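Local structure of aminopeptidase C (4K7C) at residues F52-D57 with T369-V374; F101-E106 with L282-G287; P378-V383 with Y396-D401. The protein probably releases amino acids from the N-termini of peptides, acting as a cysteine aminopeptidase of the papain-like clan. One frame throughout, in Å; residues are numbered along the deposited sequence.

Contact 1: F52-D57 with T369-V374; sequences FSIELD and TGVDLV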
loop_
_atom_site.group_PDB
_atom_site.type_symbol
_atom_site.label_atom_id
_atom_site.label_comp_id
_atom_site.label_asym_id
_atom_site.label_seq_id
_atom_site.Cartn_x
_atom_site.Cartn_y
_atom_site.Cartn_z
ATOM N N PHE A 52 -29.616 0.304 -21.491
ATOM C CA PHE A 52 -31.008 0.099 -21.152
ATOM C C PHE A 52 -31.957 1.038 -21.862
ATOM O O PHE A 52 -31.824 2.265 -21.770
ATOM C CB PHE A 52 -31.219 0.258 -19.647
ATOM C CG PHE A 52 -30.236 -0.534 -18.818
ATOM C CD1 PHE A 52 -30.527 -1.836 -18.466
ATOM C CD2 PHE A 52 -29.059 0.034 -18.381
ATOM C CE1 PHE A 52 -29.621 -2.613 -17.747
ATOM C CE2 PHE A 52 -28.173 -0.673 -17.540
ATOM C CZ PHE A 52 -28.456 -2.018 -17.229
ATOM N N SER A 53 -32.874 0.460 -22.616
ATOM C CA SER A 53 -33.847 1.260 -23.390
ATOM C C SER A 53 -34.691 2.170 -22.494
ATOM O O SER A 53 -35.042 3.261 -22.919
ATOM C CB SER A 53 -34.725 0.352 -24.323
ATOM O OG SER A 53 -35.616 -0.448 -23.596
ATOM N N ILE A 54 -34.958 1.745 -21.256
ATOM C CA ILE A 54 -35.635 2.599 -20.243
ATOM C C ILE A 54 -34.636 2.805 -19.135
ATOM O O ILE A 54 -34.179 1.832 -18.534
ATOM C CB ILE A 54 -36.851 1.873 -19.648
ATOM C CG1 ILE A 54 -37.750 1.610 -20.828
ATOM C CG2 ILE A 54 -37.461 2.749 -18.516
ATOM C CD1 ILE A 54 -38.977 0.871 -20.485
ATOM N N GLU A 55 -34.239 4.039 -18.926
ATOM C CA GLU A 55 -33.255 4.341 -17.924
ATOM C C GLU A 55 -33.575 5.611 -17.193
ATOM O O GLU A 55 -33.616 6.690 -17.820
ATOM C CB GLU A 55 -31.908 4.457 -18.575
ATOM C CG GLU A 55 -30.787 4.507 -17.547
ATOM C CD GLU A 55 -29.408 4.499 -18.226
ATOM O OE1 GLU A 55 -29.320 4.892 -19.406
ATOM O OE2 GLU A 55 -28.411 4.102 -17.614
ATOM N N LEU A 56 -33.744 5.533 -15.883
ATOM C CA LEU A 56 -33.974 6.735 -15.074
ATOM C C LEU A 56 -32.642 7.419 -14.782
ATOM O O LEU A 56 -31.581 6.769 -14.657
ATOM C CB LEU A 56 -34.661 6.391 -13.735
ATOM C CG LEU A 56 -35.893 5.465 -13.876
ATOM C CD1 LEU A 56 -36.543 5.140 -12.543
ATOM C CD2 LEU A 56 -36.891 5.956 -14.847
ATOM N N ASP A 57 -32.724 8.717 -14.588
ATOM C CA ASP A 57 -31.524 9.470 -14.263
ATOM C C ASP A 57 -31.436 9.537 -12.720
ATOM O O ASP A 57 -32.201 10.276 -12.073
ATOM C CB ASP A 57 -31.666 10.821 -14.936
ATOM C CG ASP A 57 -30.509 11.741 -14.640
ATOM O OD1 ASP A 57 -29.501 11.251 -14.025
ATOM O OD2 ASP A 57 -30.626 12.947 -15.018
ATOM N N THR A 369 -33.665 0.768 -11.568
ATOM C CA THR A 369 -33.611 2.127 -12.172
ATOM C C THR A 369 -33.606 2.150 -13.686
ATOM O O THR A 369 -33.473 3.186 -14.289
ATOM C CB THR A 369 -32.453 2.975 -11.617
ATOM O OG1 THR A 369 -31.204 2.508 -12.164
ATOM C CG2 THR A 369 -32.428 2.964 -10.016
ATOM N N GLY A 370 -33.907 1.010 -14.283
ATOM C CA GLY A 370 -33.856 0.870 -15.746
ATOM C C GLY A 370 -34.173 -0.569 -16.095
ATOM O O GLY A 370 -34.137 -1.470 -15.234
ATOM N N VAL A 371 -34.554 -0.738 -17.357
ATOM C CA VAL A 371 -34.866 -2.046 -17.977
ATOM C C VAL A 371 -34.679 -1.915 -19.441
ATOM O O VAL A 371 -35.026 -0.882 -19.996
ATOM C CB VAL A 371 -36.298 -2.589 -17.576
ATOM C CG1 VAL A 371 -37.426 -1.712 -18.146
ATOM C CG2 VAL A 371 -36.390 -4.067 -17.908
ATOM N N ASP A 372 -33.992 -2.882 -20.056
ATOM C CA ASP A 372 -33.782 -2.931 -21.488
ATOM C C ASP A 372 -34.897 -3.818 -21.988
ATOM O O ASP A 372 -35.007 -5.048 -21.641
ATOM C CB ASP A 372 -32.421 -3.563 -21.838
ATOM C CG ASP A 372 -31.965 -3.239 -23.241
ATOM O OD1 ASP A 372 -32.305 -2.163 -23.755
ATOM O OD2 ASP A 372 -31.189 -4.048 -23.805
ATOM N N LEU A 373 -35.651 -3.212 -22.907
ATOM C CA LEU A 373 -36.758 -3.937 -23.569
ATOM C C LEU A 373 -36.414 -4.128 -25.053
ATOM O O LEU A 373 -36.182 -3.152 -25.769
ATOM C CB LEU A 373 -38.030 -3.070 -23.458
ATOM C CG LEU A 373 -38.579 -2.834 -22.065
ATOM C CD1 LEU A 373 -39.853 -1.967 -22.230
ATOM C CD2 LEU A 373 -38.888 -4.090 -21.292
ATOM N N VAL A 374 -36.323 -5.373 -25.488
ATOM C CA VAL A 374 -36.000 -5.739 -26.872
ATOM C C VAL A 374 -37.164 -6.609 -27.379
ATOM O O VAL A 374 -37.583 -7.584 -26.727
ATOM C CB VAL A 374 -34.690 -6.552 -26.988
ATOM C CG1 VAL A 374 -34.368 -6.847 -28.471
ATOM C CG2 VAL A 374 -33.496 -5.782 -26.418
HETATM O O HOH W 1 -30.337 4.849 -13.267
#
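I54 and V371 lie side by side, their side chains pointing the same way. I54 CB rests 3.3 Å from V371 O, CG1 continues past the same carbonyl, and CD1, ending an extended chain, arrives 3.8 Å from V371 CG1 and 3.4 Å from L373 CD1, a tight methyl pair. Isoleucine suits because its long branch spans V371 and L373, and K310 of helix 298-310 also touches it. The backbones bond both ways between I54 and V371, and L56 N donates to T369 O, making the short strand 54-55 an antiparallel neighbour of strand 364-374, probably in the beta domain of a papain-like fold. G370 pairs with E55 where any CB would run into I54 O. Beyond the strand, side chains take over: S53 OG accepts from L373 N at 2.8 Å (165°), and D372, its CG anti to the backbone N (chi1 -161°), turns OD1 to receive S53 N at 2.9 Å on its anti side, tilted 25° from the carboxylate plane. With D372 replaced by an alanine, S53 N would probably lose this acceptor, leaving the chain at S53 less firmly fixed. Water joins L56 O to T369 OG1, and R231 of a second subunit bonds F52 O.

Contact 2: F101-E106 with L282-G287; sequences FWDKFE and LGNVVG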
loop_
_atom_site.group_PDB
_atom_site.type_symbol
_atom_site.label_atom_id
_atom_site.label_comp_id
_atom_site.label_asym_id
_atom_site.label_seq_id
_atom_site.Cartn_x
_atom_site.Cartn_y
_atom_site.Cartn_z
ATOM N N PHE A 101 -31.232 4.329 13.825
ATOM C CA PHE A 101 -31.498 4.582 15.243
ATOM C C PHE A 101 -32.906 4.077 15.701
ATOM O O PHE A 101 -33.014 3.317 16.630
ATOM C CB PHE A 101 -31.264 6.102 15.563
ATOM C CG PHE A 101 -31.451 6.445 17.059
ATOM C CD1 PHE A 101 -30.394 6.679 17.913
ATOM C CD2 PHE A 101 -32.730 6.482 17.587
ATOM C CE1 PHE A 101 -30.627 6.995 19.252
ATOM C CE2 PHE A 101 -32.954 6.755 18.917
ATOM C CZ PHE A 101 -31.908 6.954 19.761
ATOM N N TRP A 102 -33.958 4.569 15.025
ATOM C CA TRP A 102 -35.341 4.309 15.369
ATOM C C TRP A 102 -35.698 2.851 15.116
ATOM O O TRP A 102 -36.385 2.232 15.924
ATOM C CB TRP A 102 -36.233 5.238 14.613
ATOM C CG TRP A 102 -36.080 6.655 15.072
ATOM C CD1 TRP A 102 -35.744 7.745 14.320
ATOM C CD2 TRP A 102 -36.274 7.138 16.405
ATOM N NE1 TRP A 102 -35.730 8.873 15.112
ATOM C CE2 TRP A 102 -36.049 8.524 16.387
ATOM C CE3 TRP A 102 -36.623 6.540 17.601
ATOM C CZ2 TRP A 102 -36.175 9.354 17.566
ATOM C CZ3 TRP A 102 -36.714 7.328 18.772
ATOM C CH2 TRP A 102 -36.479 8.709 18.750
ATOM N N ASP A 103 -35.096 2.258 14.094
ATOM C CA ASP A 103 -35.280 0.857 13.843
ATOM C C ASP A 103 -34.788 -0.010 15.024
ATOM O O ASP A 103 -35.505 -0.894 15.607
ATOM C CB ASP A 103 -34.603 0.427 12.538
ATOM C CG ASP A 103 -34.868 -1.021 12.215
ATOM O OD1 ASP A 103 -36.068 -1.380 12.111
ATOM O OD2 ASP A 103 -33.846 -1.819 12.051
ATOM N N LYS A 104 -33.552 0.153 15.430
ATOM C CA LYS A 104 -33.010 -0.527 16.591
ATOM C C LYS A 104 -33.749 -0.316 17.879
ATOM O O LYS A 104 -33.928 -1.201 18.667
ATOM C CB LYS A 104 -31.548 -0.121 16.791
ATOM C CG LYS A 104 -30.569 -0.587 15.744
ATOM C CD LYS A 104 -29.560 -1.530 16.312
ATOM C CE LYS A 104 -28.640 -2.238 15.286
ATOM N NZ LYS A 104 -29.309 -3.125 14.310
ATOM N N PHE A 105 -34.143 0.929 18.136
ATOM C CA PHE A 105 -34.845 1.200 19.353
ATOM C C PHE A 105 -36.247 0.544 19.343
ATOM O O PHE A 105 -36.626 -0.112 20.321
ATOM C CB PHE A 105 -34.911 2.699 19.593
ATOM C CG PHE A 105 -35.384 3.036 20.979
ATOM C CD1 PHE A 105 -34.739 2.487 22.090
ATOM C CD2 PHE A 105 -36.427 3.904 21.166
ATOM C CE1 PHE A 105 -35.173 2.715 23.363
ATOM C CE2 PHE A 105 -36.834 4.162 22.494
ATOM C CZ PHE A 105 -36.175 3.605 23.571
ATOM N N GLU A 106 -36.965 0.677 18.243
ATOM C CA GLU A 106 -38.329 0.074 18.089
ATOM C C GLU A 106 -38.191 -1.421 18.122
ATOM O O GLU A 106 -38.919 -2.077 18.829
ATOM C CB GLU A 106 -38.996 0.532 16.807
ATOM C CG GLU A 106 -39.452 1.988 16.882
ATOM C CD GLU A 106 -40.768 2.217 17.701
ATOM O OE1 GLU A 106 -41.480 1.256 18.121
ATOM O OE2 GLU A 106 -41.062 3.435 17.934
ATOM N N LEU A 282 -43.047 -10.979 13.064
ATOM C CA LEU A 282 -42.038 -10.184 12.280
ATOM C C LEU A 282 -42.415 -8.659 12.279
ATOM O O LEU A 282 -43.557 -8.305 11.966
ATOM C CB LEU A 282 -41.959 -10.626 10.816
ATOM C CG LEU A 282 -41.341 -9.707 9.760
ATOM C CD1 LEU A 282 -39.854 -9.627 9.863
ATOM C CD2 LEU A 282 -41.681 -10.048 8.280
ATOM N N GLY A 283 -41.465 -7.788 12.573
ATOM C CA GLY A 283 -41.819 -6.364 12.777
ATOM C C GLY A 283 -40.770 -5.538 13.448
ATOM O O GLY A 283 -39.719 -6.029 13.814
ATOM N N ASN A 284 -41.018 -4.224 13.547
ATOM C CA ASN A 284 -40.203 -3.380 14.385
ATOM C C ASN A 284 -41.041 -2.441 15.246
ATOM O O ASN A 284 -40.704 -2.211 16.389
ATOM C CB ASN A 284 -39.211 -2.504 13.594
ATOM C CG ASN A 284 -39.802 -1.812 12.365
ATOM O OD1 ASN A 284 -40.989 -1.945 11.996
ATOM N ND2 ASN A 284 -38.953 -1.129 11.662
ATOM N N VAL A 285 -42.059 -1.831 14.656
ATOM C CA VAL A 285 -42.716 -0.700 15.393
ATOM C C VAL A 285 -44.048 -1.235 15.978
ATOM O O VAL A 285 -44.978 -1.449 15.244
ATOM C CB VAL A 285 -43.069 0.491 14.539
ATOM C CG1 VAL A 285 -43.790 1.574 15.389
ATOM C CG2 VAL A 285 -41.776 1.077 13.914
ATOM N N VAL A 286 -44.044 -1.501 17.268
ATOM C CA VAL A 286 -45.282 -1.913 17.936
ATOM C C VAL A 286 -46.258 -0.769 17.768
ATOM O O VAL A 286 -45.965 0.417 18.092
ATOM C CB VAL A 286 -45.108 -2.341 19.420
ATOM C CG1 VAL A 286 -46.471 -2.582 20.143
ATOM C CG2 VAL A 286 -44.220 -3.568 19.539
ATOM N N GLY A 287 -47.456 -1.143 17.296
ATOM C CA GLY A 287 -48.479 -0.189 17.078
ATOM C C GLY A 287 -48.490 0.389 15.680
ATOM O O GLY A 287 -49.417 1.088 15.317
HETATM O O HOH W 2 -41.662 -1.172 19.040
HETATM O O HOH W 3 -43.741 1.465 19.336
#
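N284 reaches D103 with its amide: ND2 donates to D103 OD1 at 2.9 Å, a fairly straight bond (159°) that meets the oxygen nearly along its C-O direction. The contact sets helix 96-117, in what is probably the helical half of a papain-like fold, against the irregular loop between strands 275-279 and 293-295. The two side chains cross at about a right angle, with carboxylate and amide planes 69° apart, yet D103 OD1 stays close to the amide plane of N284. One turn on along the helix, E106 packs over the loop: its CB lies 3.3 Å from N284 O, and its chain, bent at CB-CG, brings CD alongside the methyls of V285, with OE1 3.6 Å from V285 CG1.

The next shell fixes these groups. N284 ND2 also donates to M144 O, while N284 OD1 takes a weak bond from V285 N; an asparagine fits because one amide can donate outward and accept, weakly, from the N-H of the following residue. D103 OD2 pairs with K107, and E106 OE2 is held by a salt bridge to K151 and a hydrogen bond with Y152 OH, which is likely to favour the charged form of this buried glutamate. L148, on helix 142-152, packs against D103, N284 and V285, and I5 of a third subunit lies on E106. Water completes the join: V286 N donates to a water that also bonds E106 O and OE1, and a second, 2.8 Å from V286 O, stands 2.6 Å from E106 OE1.

Contact 3: P378-V383 with Y396-D401; sequences PTKWKV and YFVASD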
loop_
_atom_site.group_PDB
_atom_site.type_symbol
_atom_site.label_atom_id
_atom_site.label_comp_id
_atom_site.label_asym_id
_atom_site.label_seq_id
_atom_site.Cartn_x
_atom_site.Cartn_y
_atom_site.Cartn_z
ATOM N N PRO A 378 -38.255 -7.858 -21.499
ATOM C CA PRO A 378 -37.075 -7.392 -20.762
ATOM C C PRO A 378 -35.884 -8.319 -20.961
ATOM O O PRO A 378 -36.052 -9.546 -20.896
ATOM C CB PRO A 378 -37.558 -7.440 -19.331
ATOM C CG PRO A 378 -38.647 -8.461 -19.320
ATOM C CD PRO A 378 -39.357 -8.150 -20.606
ATOM N N THR A 379 -34.701 -7.785 -21.257
ATOM C CA THR A 379 -33.500 -8.682 -21.326
ATOM C C THR A 379 -32.580 -8.559 -20.101
ATOM O O THR A 379 -31.818 -9.495 -19.781
ATOM C CB THR A 379 -32.740 -8.376 -22.637
ATOM O OG1 THR A 379 -32.365 -7.006 -22.646
ATOM C CG2 THR A 379 -33.617 -8.675 -23.840
ATOM N N LYS A 380 -32.596 -7.356 -19.527
ATOM C CA LYS A 380 -31.730 -6.977 -18.443
ATOM C C LYS A 380 -32.284 -5.725 -17.752
ATOM O O LYS A 380 -33.052 -5.000 -18.334
ATOM C CB LYS A 380 -30.266 -6.759 -18.862
ATOM C CG LYS A 380 -30.044 -5.851 -20.016
ATOM C CD LYS A 380 -28.673 -6.011 -20.663
ATOM C CE LYS A 380 -28.457 -5.043 -21.822
ATOM N NZ LYS A 380 -27.120 -5.393 -22.364
ATOM N N TRP A 381 -31.917 -5.605 -16.465
ATOM C CA TRP A 381 -32.463 -4.629 -15.543
ATOM C C TRP A 381 -31.283 -3.897 -14.936
ATOM O O TRP A 381 -30.217 -4.498 -14.603
ATOM C CB TRP A 381 -33.197 -5.323 -14.415
ATOM C CG TRP A 381 -34.338 -6.204 -14.888
ATOM C CD1 TRP A 381 -34.232 -7.469 -15.361
ATOM C CD2 TRP A 381 -35.739 -5.917 -14.790
ATOM N NE1 TRP A 381 -35.495 -7.960 -15.725
ATOM C CE2 TRP A 381 -36.428 -7.011 -15.374
ATOM C CE3 TRP A 381 -36.486 -4.757 -14.392
ATOM C CZ2 TRP A 381 -37.813 -7.039 -15.501
ATOM C CZ3 TRP A 381 -37.858 -4.811 -14.461
ATOM C CH2 TRP A 381 -38.511 -5.927 -15.037
ATOM N N LYS A 382 -31.465 -2.587 -14.769
ATOM C CA LYS A 382 -30.464 -1.741 -14.176
ATOM C C LYS A 382 -30.714 -1.615 -12.686
ATOM O O LYS A 382 -31.844 -1.319 -12.211
ATOM C CB LYS A 382 -30.413 -0.367 -14.821
ATOM C CG LYS A 382 -29.389 0.583 -14.236
ATOM C CD LYS A 382 -29.338 1.928 -14.954
ATOM C CE LYS A 382 -28.045 2.646 -14.574
ATOM N NZ LYS A 382 -28.083 4.096 -14.840
ATOM N N VAL A 383 -29.654 -1.798 -11.922
ATOM C CA VAL A 383 -29.781 -1.969 -10.467
ATOM C C VAL A 383 -28.910 -0.981 -9.706
ATOM O O VAL A 383 -27.663 -0.975 -9.835
ATOM C CB VAL A 383 -29.408 -3.404 -10.043
ATOM C CG1 VAL A 383 -29.428 -3.609 -8.510
ATOM C CG2 VAL A 383 -30.353 -4.304 -10.680
ATOM N N TYR A 396 -23.562 0.749 -9.806
ATOM C CA TYR A 396 -24.724 0.134 -10.418
ATOM C C TYR A 396 -24.422 -1.273 -10.948
ATOM O O TYR A 396 -23.325 -1.560 -11.500
ATOM C CB TYR A 396 -25.235 1.006 -11.549
ATOM C CG TYR A 396 -25.924 2.297 -11.069
ATOM C CD1 TYR A 396 -27.287 2.306 -10.890
ATOM C CD2 TYR A 396 -25.190 3.461 -10.716
ATOM C CE1 TYR A 396 -27.928 3.438 -10.424
ATOM C CE2 TYR A 396 -25.787 4.570 -10.251
ATOM C CZ TYR A 396 -27.178 4.591 -10.108
ATOM O OH TYR A 396 -27.790 5.744 -9.623
ATOM N N PHE A 397 -25.394 -2.136 -10.757
ATOM C CA PHE A 397 -25.299 -3.559 -11.130
ATOM C C PHE A 397 -26.245 -3.755 -12.351
ATOM O O PHE A 397 -27.023 -2.846 -12.689
ATOM C CB PHE A 397 -25.701 -4.416 -9.949
ATOM C CG PHE A 397 -24.596 -4.730 -8.956
ATOM C CD1 PHE A 397 -23.617 -3.848 -8.658
ATOM C CD2 PHE A 397 -24.651 -5.915 -8.243
ATOM C CE1 PHE A 397 -22.626 -4.147 -7.729
ATOM C CE2 PHE A 397 -23.673 -6.225 -7.346
ATOM C CZ PHE A 397 -22.656 -5.338 -7.101
ATOM N N VAL A 398 -26.162 -4.925 -12.980
ATOM C CA VAL A 398 -27.031 -5.287 -14.076
ATOM C C VAL A 398 -27.495 -6.707 -13.798
ATOM O O VAL A 398 -26.665 -7.590 -13.387
ATOM C CB VAL A 398 -26.372 -5.090 -15.416
ATOM C CG1 VAL A 398 -25.013 -5.759 -15.443
ATOM C CG2 VAL A 398 -27.266 -5.631 -16.530
ATOM N N ALA A 399 -28.815 -6.980 -13.989
ATOM C CA ALA A 399 -29.376 -8.295 -13.700
ATOM C C ALA A 399 -30.038 -8.776 -14.971
ATOM O O ALA A 399 -30.801 -7.994 -15.608
ATOM C CB ALA A 399 -30.423 -8.251 -12.624
ATOM N N SER A 400 -29.712 -10.005 -15.391
ATOM C CA SER A 400 -30.335 -10.551 -16.565
ATOM C C SER A 400 -31.814 -10.874 -16.221
ATOM O O SER A 400 -32.182 -11.091 -15.061
ATOM C CB SER A 400 -29.624 -11.842 -17.104
ATOM O OG SER A 400 -29.817 -12.927 -16.232
ATOM N N ASP A 401 -32.648 -10.937 -17.266
ATOM C CA ASP A 401 -34.040 -11.289 -17.052
ATOM C C ASP A 401 -34.143 -12.725 -16.492
ATOM O O ASP A 401 -34.960 -13.013 -15.608
ATOM C CB ASP A 401 -34.838 -11.119 -18.340
ATOM C CG ASP A 401 -36.311 -11.042 -18.031
ATOM O OD1 ASP A 401 -36.614 -10.204 -17.196
ATOM O OD2 ASP A 401 -37.107 -11.891 -18.526
#
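Strands 378-383 and 396-400 run antiparallel, their axes 155° apart and 4.5 Å at closest, with paired backbone bonds between W381 and A399 and between V383 and F397. These four residues share one face. There V383 CB meets F397 CB at 3.8 Å, and A399, small enough to sit between larger neighbours, has its CB 4.4 Å from W381 CB. At the strand's end W381 NE1 donates to D401 OD1 at 2.9 Å. Ring and carboxylate are nearly coplanar (21°), which puts the in-plane N-H opposite the anti lone pair of OD1. The same OD1 is 3.4 Å from P378 CG, while OD2 forms a salt bridge with K302; one carboxylate thus joins the indole to helix 298-310. F404 stacks on the indole.

On the opposite face K382, extended beyond CG, passes its CE 3.8 Å from Y396 CD1 and carries NZ over the phenol ring, 4.6 Å from its centroid, in a cation-pi contact; the ammonium is also salt-bridged to E55, and Y396 OH is tied to T58 and G59. V398 CG2 packs against K380, whose NZ is hydrogen-bonded to T49 O and A47 O. S400 OG, also hydrogen-bonded to D333 OD1, accepts from W403 N as N-cap of helix 401-407, so this beta hairpin runs directly into a helix within the probable beta domain of the papain-like fold.

In the fold
From the N terminus, residues 52-57 come first and meet their partner, 369-374, more than 300 residues later, so contact 1 closes a very long loop. Contact 2 is nested inside it: helix 96-117 is tied to the loop after strand 275-279, closing a loop of its own on the opposite side of the chain's centre, about 23 Å from contact 1 by nearest atoms. Contact 3 follows contact 1 in series, closing only the short hairpin between strands 377-384 and 396-400. Since strands 364-374 and 377-384 are neighbours, contacts 1 and 3 touch: D372 O lies 2.8 Å from T379 N. Together they join strands 54-55, 364-374, 377-384 and 396-400 on one side, probably the beta domain.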